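Local coordinates for protein leucine aminopeptidase 2, chloroplastic (Streptomyces sp. BC16019, PDB 5LHJ) that is an M17-family metalloaminopeptidase of bottromycin maturation, probably removing N-terminal amino acids from peptides with the help of manganese ions, at residues G233-P247 with L303-M317. Residues are numbered along the deposited sequence; the frame is centred on the assembly and turned at random.
Sequences GSAEPPRYVELTYDP and LPLRVRGHLPLAENM
Strands 239-245 and 306-316 run antiparallel, their axes approaching to 4.5 Å at 167°, and paired backbone hydrogen bonds link Arg239 with Leu313, Val241 with Leu311, Leu243 with Gly309 and Tyr245 with Val307. On the face bearing Tyr240, Glu242, Thr244, Arg308 and His310, polar groups form a largely buried network. Glu242 OE2 receives both the phenol of Tyr240 (OH to OE2, 2.6 Å) and the imidazole of His310 (ND1 to OE2, 3.1 Å), the two donors arriving from opposite faces of the carboxylate. The imidazole stands nearly upright on that group, 83° between planes, and Arg356 adds a salt bridge to the same oxygen; this gathering of donors would be expected to keep Glu242 ionised. Bends at chi2 and chi3 curl Arg308 back so that its NE meets Thr244 OG1 at the guanidinium edge, though 2.5 Å is doubtfully close for such a bond, while NH1 and Glu242 OE1 attract through charge alone. Within the catalytic domain's mixed sheet, strand 306-316 lies between 239-245 and the parallel strand 255-263, and the Pro312 side chain comes about 6 Å from that of Lys261, a manganese ligand although no metal is bound to this chain. The other face is largely apolar in its middle: Val241 CG2 touches Leu313 CD1 at 4.1 Å, helix 193-207 packs on Val241 and Leu243, and helix 286-301 on Leu243 and Leu311. Beyond the ladder, water 2 bridges Glu236 O and Glu315 N. Ser234 OG donates to Glu315 OE1 (2.5 Å, close even for hydroxyl to carboxylate) while accepting from Glu236 N in an ST turn, and Glu315 OE2 is salt-bridged to Arg324 of a second subunit.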
loop_
_atom_site.group_PDB
_atom_site.type_symbol
_atom_site.label_atom_id
_atom_site.label_comp_id
_atom_site.label_asym_id
_atom_site.label_seq_id
_atom_site.Cartn_x
_atom_site.Cartn_y
_atom_site.Cartn_z
ATOM N N GLY A 233 -25.769 -0.390 12.838
ATOM C CA GLY A 233 -25.393 0.631 11.839
ATOM C C GLY A 233 -26.267 0.621 10.586
ATOM O O GLY A 233 -26.629 1.670 10.037
ATOM N N SER A 234 -26.608 -0.583 10.135
ATOM C CA SER A 234 -27.435 -0.780 8.958
ATOM C C SER A 234 -28.831 -0.188 9.097
ATOM O O SER A 234 -29.401 -0.188 10.177
ATOM C CB SER A 234 -27.563 -2.279 8.669
ATOM O OG SER A 234 -28.382 -2.506 7.535
ATOM N N ALA A 235 -29.376 0.294 7.985
ATOM C CA ALA A 235 -30.804 0.642 7.887
ATOM C C ALA A 235 -31.709 -0.589 8.043
ATOM O O ALA A 235 -32.885 -0.445 8.405
ATOM C CB ALA A 235 -31.098 1.322 6.556
ATOM N N GLU A 236 -31.186 -1.779 7.754
ATOM C CA GLU A 236 -31.964 -3.020 7.920
ATOM C C GLU A 236 -31.866 -3.528 9.361
ATOM O O GLU A 236 -30.767 -3.628 9.922
ATOM C CB GLU A 236 -31.481 -4.095 6.939
ATOM C CG GLU A 236 -31.702 -3.760 5.482
ATOM C CD GLU A 236 -33.166 -3.691 5.101
ATOM O OE1 GLU A 236 -33.987 -4.389 5.737
ATOM O OE2 GLU A 236 -33.505 -2.939 4.169
ATOM N N PRO A 237 -33.008 -3.839 9.994
ATOM C CA PRO A 237 -32.938 -4.331 11.362
ATOM C C PRO A 237 -32.512 -5.812 11.394
ATOM O O PRO A 237 -32.813 -6.541 10.452
ATOM C CB PRO A 237 -34.381 -4.176 11.852
ATOM C CG PRO A 237 -35.187 -4.370 10.623
ATOM C CD PRO A 237 -34.404 -3.683 9.540
ATOM N N PRO A 238 -31.859 -6.255 12.476
ATOM C CA PRO A 238 -31.479 -7.665 12.575
ATOM C C PRO A 238 -32.678 -8.563 12.892
ATOM O O PRO A 238 -33.766 -8.067 13.228
ATOM C CB PRO A 238 -30.465 -7.673 13.721
ATOM C CG PRO A 238 -30.894 -6.530 14.591
ATOM C CD PRO A 238 -31.407 -5.479 13.646
ATOM N N ARG A 239 -32.475 -9.864 12.706
ATOM C CA ARG A 239 -33.477 -10.897 12.994
ATOM C C ARG A 239 -32.766 -12.054 13.657
ATOM O O ARG A 239 -31.567 -12.274 13.435
ATOM C CB ARG A 239 -34.148 -11.392 11.701
ATOM C CG ARG A 239 -34.994 -10.361 10.962
ATOM C CD ARG A 239 -36.299 -10.097 11.705
ATOM N NE ARG A 239 -37.211 -9.154 11.039
ATOM C CZ ARG A 239 -37.279 -7.841 11.258
ATOM N NH1 ARG A 239 -36.449 -7.224 12.110
ATOM N NH2 ARG A 239 -38.205 -7.122 10.628
ATOM N N TYR A 240 -33.503 -12.815 14.454
ATOM C CA TYR A 240 -33.012 -14.090 14.954
ATOM C C TYR A 240 -34.090 -15.130 14.726
ATOM O O TYR A 240 -35.253 -14.902 15.101
ATOM C CB TYR A 240 -32.665 -13.994 16.436
ATOM C CG TYR A 240 -32.210 -15.283 17.034
ATOM C CD1 TYR A 240 -30.989 -15.854 16.665
ATOM C CD2 TYR A 240 -32.992 -15.949 17.975
ATOM C CE1 TYR A 240 -30.569 -17.061 17.210
ATOM C CE2 TYR A 240 -32.580 -17.147 18.536
ATOM C CZ TYR A 240 -31.368 -17.701 18.159
ATOM O OH TYR A 240 -30.960 -18.888 18.723
ATOM N N VAL A 241 -33.706 -16.255 14.122
ATOM C CA VAL A 241 -34.662 -17.311 13.754
ATOM C C VAL A 241 -34.241 -18.641 14.377
ATOM O O VAL A 241 -33.068 -19.033 14.313
ATOM C CB VAL A 241 -34.809 -17.461 12.218
ATOM C CG1 VAL A 241 -35.907 -18.475 11.873
ATOM C CG2 VAL A 241 -35.137 -16.117 11.591
ATOM N N GLU A 242 -35.208 -19.340 14.970
ATOM C CA GLU A 242 -34.990 -20.708 15.432
ATOM C C GLU A 242 -35.921 -21.631 14.654
ATOM O O GLU A 242 -37.117 -21.351 14.512
ATOM C CB GLU A 242 -35.159 -20.838 16.954
ATOM C CG GLU A 242 -33.914 -20.351 17.688
ATOM C CD GLU A 242 -33.986 -20.389 19.205
ATOM O OE1 GLU A 242 -35.092 -20.525 19.776
ATOM O OE2 GLU A 242 -32.916 -20.253 19.838
ATOM N N LEU A 243 -35.342 -22.711 14.147
ATOM C CA LEU A 243 -35.977 -23.582 13.156
ATOM C C LEU A 243 -35.759 -24.987 13.681
ATOM O O LEU A 243 -34.609 -25.400 13.810
ATOM C CB LEU A 243 -35.292 -23.352 11.793
ATOM C CG LEU A 243 -35.752 -24.080 10.534
ATOM C CD1 LEU A 243 -37.151 -23.634 10.170
ATOM C CD2 LEU A 243 -34.817 -23.820 9.363
ATOM N N THR A 244 -36.826 -25.718 14.014
ATOM C CA THR A 244 -36.694 -27.024 14.666
ATOM C C THR A 244 -37.340 -28.201 13.906
ATOM O O THR A 244 -38.528 -28.152 13.557
ATOM C CB THR A 244 -37.263 -26.976 16.098
ATOM O OG1 THR A 244 -36.674 -25.881 16.807
ATOM C CG2 THR A 244 -36.980 -28.259 16.851
ATOM N N TYR A 245 -36.543 -29.249 13.686
ATOM C CA TYR A 245 -37.019 -30.536 13.184
ATOM C C TYR A 245 -37.218 -31.480 14.367
ATOM O O TYR A 245 -36.263 -31.812 15.077
ATOM C CB TYR A 245 -36.029 -31.127 12.195
ATOM C CG TYR A 245 -36.341 -32.546 11.753
ATOM C CD1 TYR A 245 -37.452 -32.826 10.948
ATOM C CD2 TYR A 245 -35.516 -33.608 12.125
ATOM C CE1 TYR A 245 -37.726 -34.123 10.538
ATOM C CE2 TYR A 245 -35.786 -34.908 11.718
ATOM C CZ TYR A 245 -36.885 -35.162 10.920
ATOM O OH TYR A 245 -37.141 -36.464 10.515
ATOM N N ASP A 246 -38.463 -31.912 14.567
ATOM C CA ASP A 246 -38.822 -32.718 15.731
ATOM C C ASP A 246 -39.765 -33.815 15.272
ATOM O O ASP A 246 -40.967 -33.689 15.455
ATOM C CB ASP A 246 -39.480 -31.817 16.798
ATOM C CG ASP A 246 -39.295 -32.336 18.217
ATOM O OD1 ASP A 246 -39.036 -33.547 18.421
ATOM O OD2 ASP A 246 -39.408 -31.509 19.150
ATOM N N PRO A 247 -39.222 -34.909 14.703
ATOM C CA PRO A 247 -40.034 -35.907 14.001
ATOM C C PRO A 247 -40.907 -36.758 14.921
ATOM O O PRO A 247 -40.441 -37.159 15.983
ATOM C CB PRO A 247 -38.984 -36.787 13.338
ATOM C CG PRO A 247 -37.839 -36.767 14.293
ATOM C CD PRO A 247 -37.870 -35.426 14.987
ATOM N N LEU A 303 -34.920 -38.818 9.573
ATOM C CA LEU A 303 -33.955 -39.254 10.582
ATOM C C LEU A 303 -34.574 -39.217 11.969
ATOM O O LEU A 303 -35.297 -38.272 12.277
ATOM C CB LEU A 303 -32.705 -38.367 10.585
ATOM C CG LEU A 303 -31.847 -38.353 9.328
ATOM C CD1 LEU A 303 -30.630 -37.468 9.571
ATOM C CD2 LEU A 303 -31.424 -39.760 8.941
ATOM N N PRO A 304 -34.288 -40.233 12.813
ATOM C CA PRO A 304 -34.771 -40.262 14.197
ATOM C C PRO A 304 -33.878 -39.411 15.100
ATOM O O PRO A 304 -33.127 -39.931 15.926
ATOM C CB PRO A 304 -34.691 -41.756 14.548
ATOM C CG PRO A 304 -33.485 -42.218 13.799
ATOM C CD PRO A 304 -33.518 -41.458 12.497
ATOM N N LEU A 305 -33.973 -38.096 14.918
ATOM C CA LEU A 305 -33.060 -37.141 15.534
ATOM C C LEU A 305 -33.738 -35.787 15.592
ATOM O O LEU A 305 -34.286 -35.330 14.592
ATOM C CB LEU A 305 -31.784 -37.034 14.677
ATOM C CG LEU A 305 -30.604 -36.224 15.194
ATOM C CD1 LEU A 305 -29.991 -36.924 16.387
ATOM C CD2 LEU A 305 -29.549 -36.046 14.110
ATOM N N ARG A 306 -33.700 -35.150 16.756
ATOM C CA ARG A 306 -34.213 -33.801 16.916
ATOM C C ARG A 306 -33.087 -32.826 16.567
ATOM O O ARG A 306 -31.984 -32.965 17.077
ATOM C CB ARG A 306 -34.651 -33.579 18.350
ATOM C CG ARG A 306 -35.380 -32.276 18.591
ATOM C CD ARG A 306 -35.870 -32.254 20.031
ATOM N NE ARG A 306 -36.704 -31.093 20.319
ATOM C CZ ARG A 306 -37.147 -30.752 21.536
ATOM N NH1 ARG A 306 -36.841 -31.481 22.618
ATOM N NH2 ARG A 306 -37.909 -29.662 21.678
ATOM N N VAL A 307 -33.373 -31.860 15.705
ATOM C CA VAL A 307 -32.364 -30.876 15.284
ATOM C C VAL A 307 -32.951 -29.470 15.361
ATOM O O VAL A 307 -34.010 -29.199 14.796
ATOM C CB VAL A 307 -31.834 -31.155 13.859
ATOM C CG1 VAL A 307 -30.649 -30.243 13.547
ATOM C CG2 VAL A 307 -31.421 -32.613 13.712
ATOM N N ARG A 308 -32.242 -28.582 16.054
ATOM C CA ARG A 308 -32.625 -27.185 16.169
ATOM C C ARG A 308 -31.601 -26.290 15.470
ATOM O O ARG A 308 -30.421 -26.351 15.797
ATOM C CB ARG A 308 -32.725 -26.818 17.642
ATOM C CG ARG A 308 -32.747 -25.329 17.954
ATOM C CD ARG A 308 -34.042 -24.602 17.659
ATOM N NE ARG A 308 -35.134 -25.060 18.536
ATOM C CZ ARG A 308 -35.285 -24.754 19.824
ATOM N NH1 ARG A 308 -34.399 -23.985 20.462
ATOM N NH2 ARG A 308 -36.337 -25.245 20.489
ATOM N N GLY A 309 -32.074 -25.433 14.571
ATOM C CA GLY A 309 -31.265 -24.387 13.942
ATOM C C GLY A 309 -31.404 -23.061 14.672
ATOM O O GLY A 309 -32.510 -22.706 15.106
ATOM N N HIS A 310 -30.292 -22.342 14.812
ATOM C CA HIS A 310 -30.216 -21.062 15.510
ATOM C C HIS A 310 -29.515 -20.101 14.554
ATOM O O HIS A 310 -28.348 -20.327 14.204
ATOM C CB HIS A 310 -29.392 -21.186 16.800
ATOM C CG HIS A 310 -29.802 -22.313 17.701
ATOM N ND1 HIS A 310 -30.634 -22.135 18.784
ATOM C CD2 HIS A 310 -29.448 -23.619 17.716
ATOM C CE1 HIS A 310 -30.792 -23.285 19.415
ATOM N NE2 HIS A 310 -30.072 -24.199 18.793
ATOM N N LEU A 311 -30.228 -19.068 14.103
ATOM C CA LEU A 311 -29.819 -18.271 12.934
ATOM C C LEU A 311 -29.876 -16.752 13.188
ATOM O O LEU A 311 -30.914 -16.119 12.992
ATOM C CB LEU A 311 -30.690 -18.636 11.722
ATOM C CG LEU A 311 -30.663 -20.140 11.374
ATOM C CD1 LEU A 311 -31.935 -20.597 10.707
ATOM C CD2 LEU A 311 -29.426 -20.488 10.562
ATOM N N PRO A 312 -28.747 -16.154 13.619
ATOM C CA PRO A 312 -28.660 -14.694 13.737
ATOM C C PRO A 312 -28.402 -14.037 12.380
ATOM O O PRO A 312 -27.448 -14.420 11.673
ATOM C CB PRO A 312 -27.475 -14.500 14.681
ATOM C CG PRO A 312 -26.583 -15.672 14.404
ATOM C CD PRO A 312 -27.510 -16.816 14.073
ATOM N N LEU A 313 -29.247 -13.066 12.031
ATOM C CA LEU A 313 -29.241 -12.418 10.720
ATOM C C LEU A 313 -29.053 -10.914 10.874
ATOM O O LEU A 313 -29.780 -10.278 11.627
ATOM C CB LEU A 313 -30.560 -12.704 9.988
ATOM C CG LEU A 313 -31.110 -14.130 10.017
ATOM C CD1 LEU A 313 -32.396 -14.209 9.205
ATOM C CD2 LEU A 313 -30.123 -15.132 9.456
ATOM N N ALA A 314 -28.088 -10.345 10.160
ATOM C CA ALA A 314 -27.810 -8.903 10.246
ATOM C C ALA A 314 -26.969 -8.426 9.078
ATOM O O ALA A 314 -26.383 -9.232 8.362
ATOM C CB ALA A 314 -27.106 -8.577 11.559
ATOM N N GLU A 315 -26.933 -7.108 8.882
ATOM C CA GLU A 315 -25.942 -6.464 8.014
ATOM C C GLU A 315 -24.883 -5.770 8.874
ATOM O O GLU A 315 -25.197 -5.285 9.948
ATOM C CB GLU A 315 -26.570 -5.412 7.110
ATOM C CG GLU A 315 -27.524 -5.902 6.037
ATOM C CD GLU A 315 -27.923 -4.795 5.064
ATOM O OE1 GLU A 315 -27.800 -3.590 5.408
ATOM O OE2 GLU A 315 -28.370 -5.119 3.944
ATOM N N ASN A 316 -23.643 -5.731 8.393
ATOM C CA ASN A 316 -22.557 -4.973 9.030
ATOM C C ASN A 316 -22.210 -3.783 8.117
ATOM O O ASN A 316 -21.572 -3.967 7.076
ATOM C CB ASN A 316 -21.343 -5.890 9.230
ATOM C CG ASN A 316 -20.224 -5.240 10.046
ATOM O OD1 ASN A 316 -20.450 -4.293 10.789
ATOM N ND2 ASN A 316 -19.022 -5.768 9.919
ATOM N N MET A 317 -22.653 -2.579 8.488
ATOM C CA MET A 317 -22.536 -1.384 7.638
ATOM C C MET A 317 -21.876 -0.228 8.388
ATOM O O MET A 317 -22.037 -0.124 9.597
ATOM C CB MET A 317 -23.936 -0.918 7.189
ATOM C CG MET A 317 -24.703 -1.859 6.271
ATOM S SD MET A 317 -24.049 -1.804 4.598
ATOM C CE MET A 317 -25.091 -0.588 3.806
HETATM O O HOH W 1 -24.570 -2.681 10.793
HETATM O O HOH W 2 -28.679 -5.382 10.522
#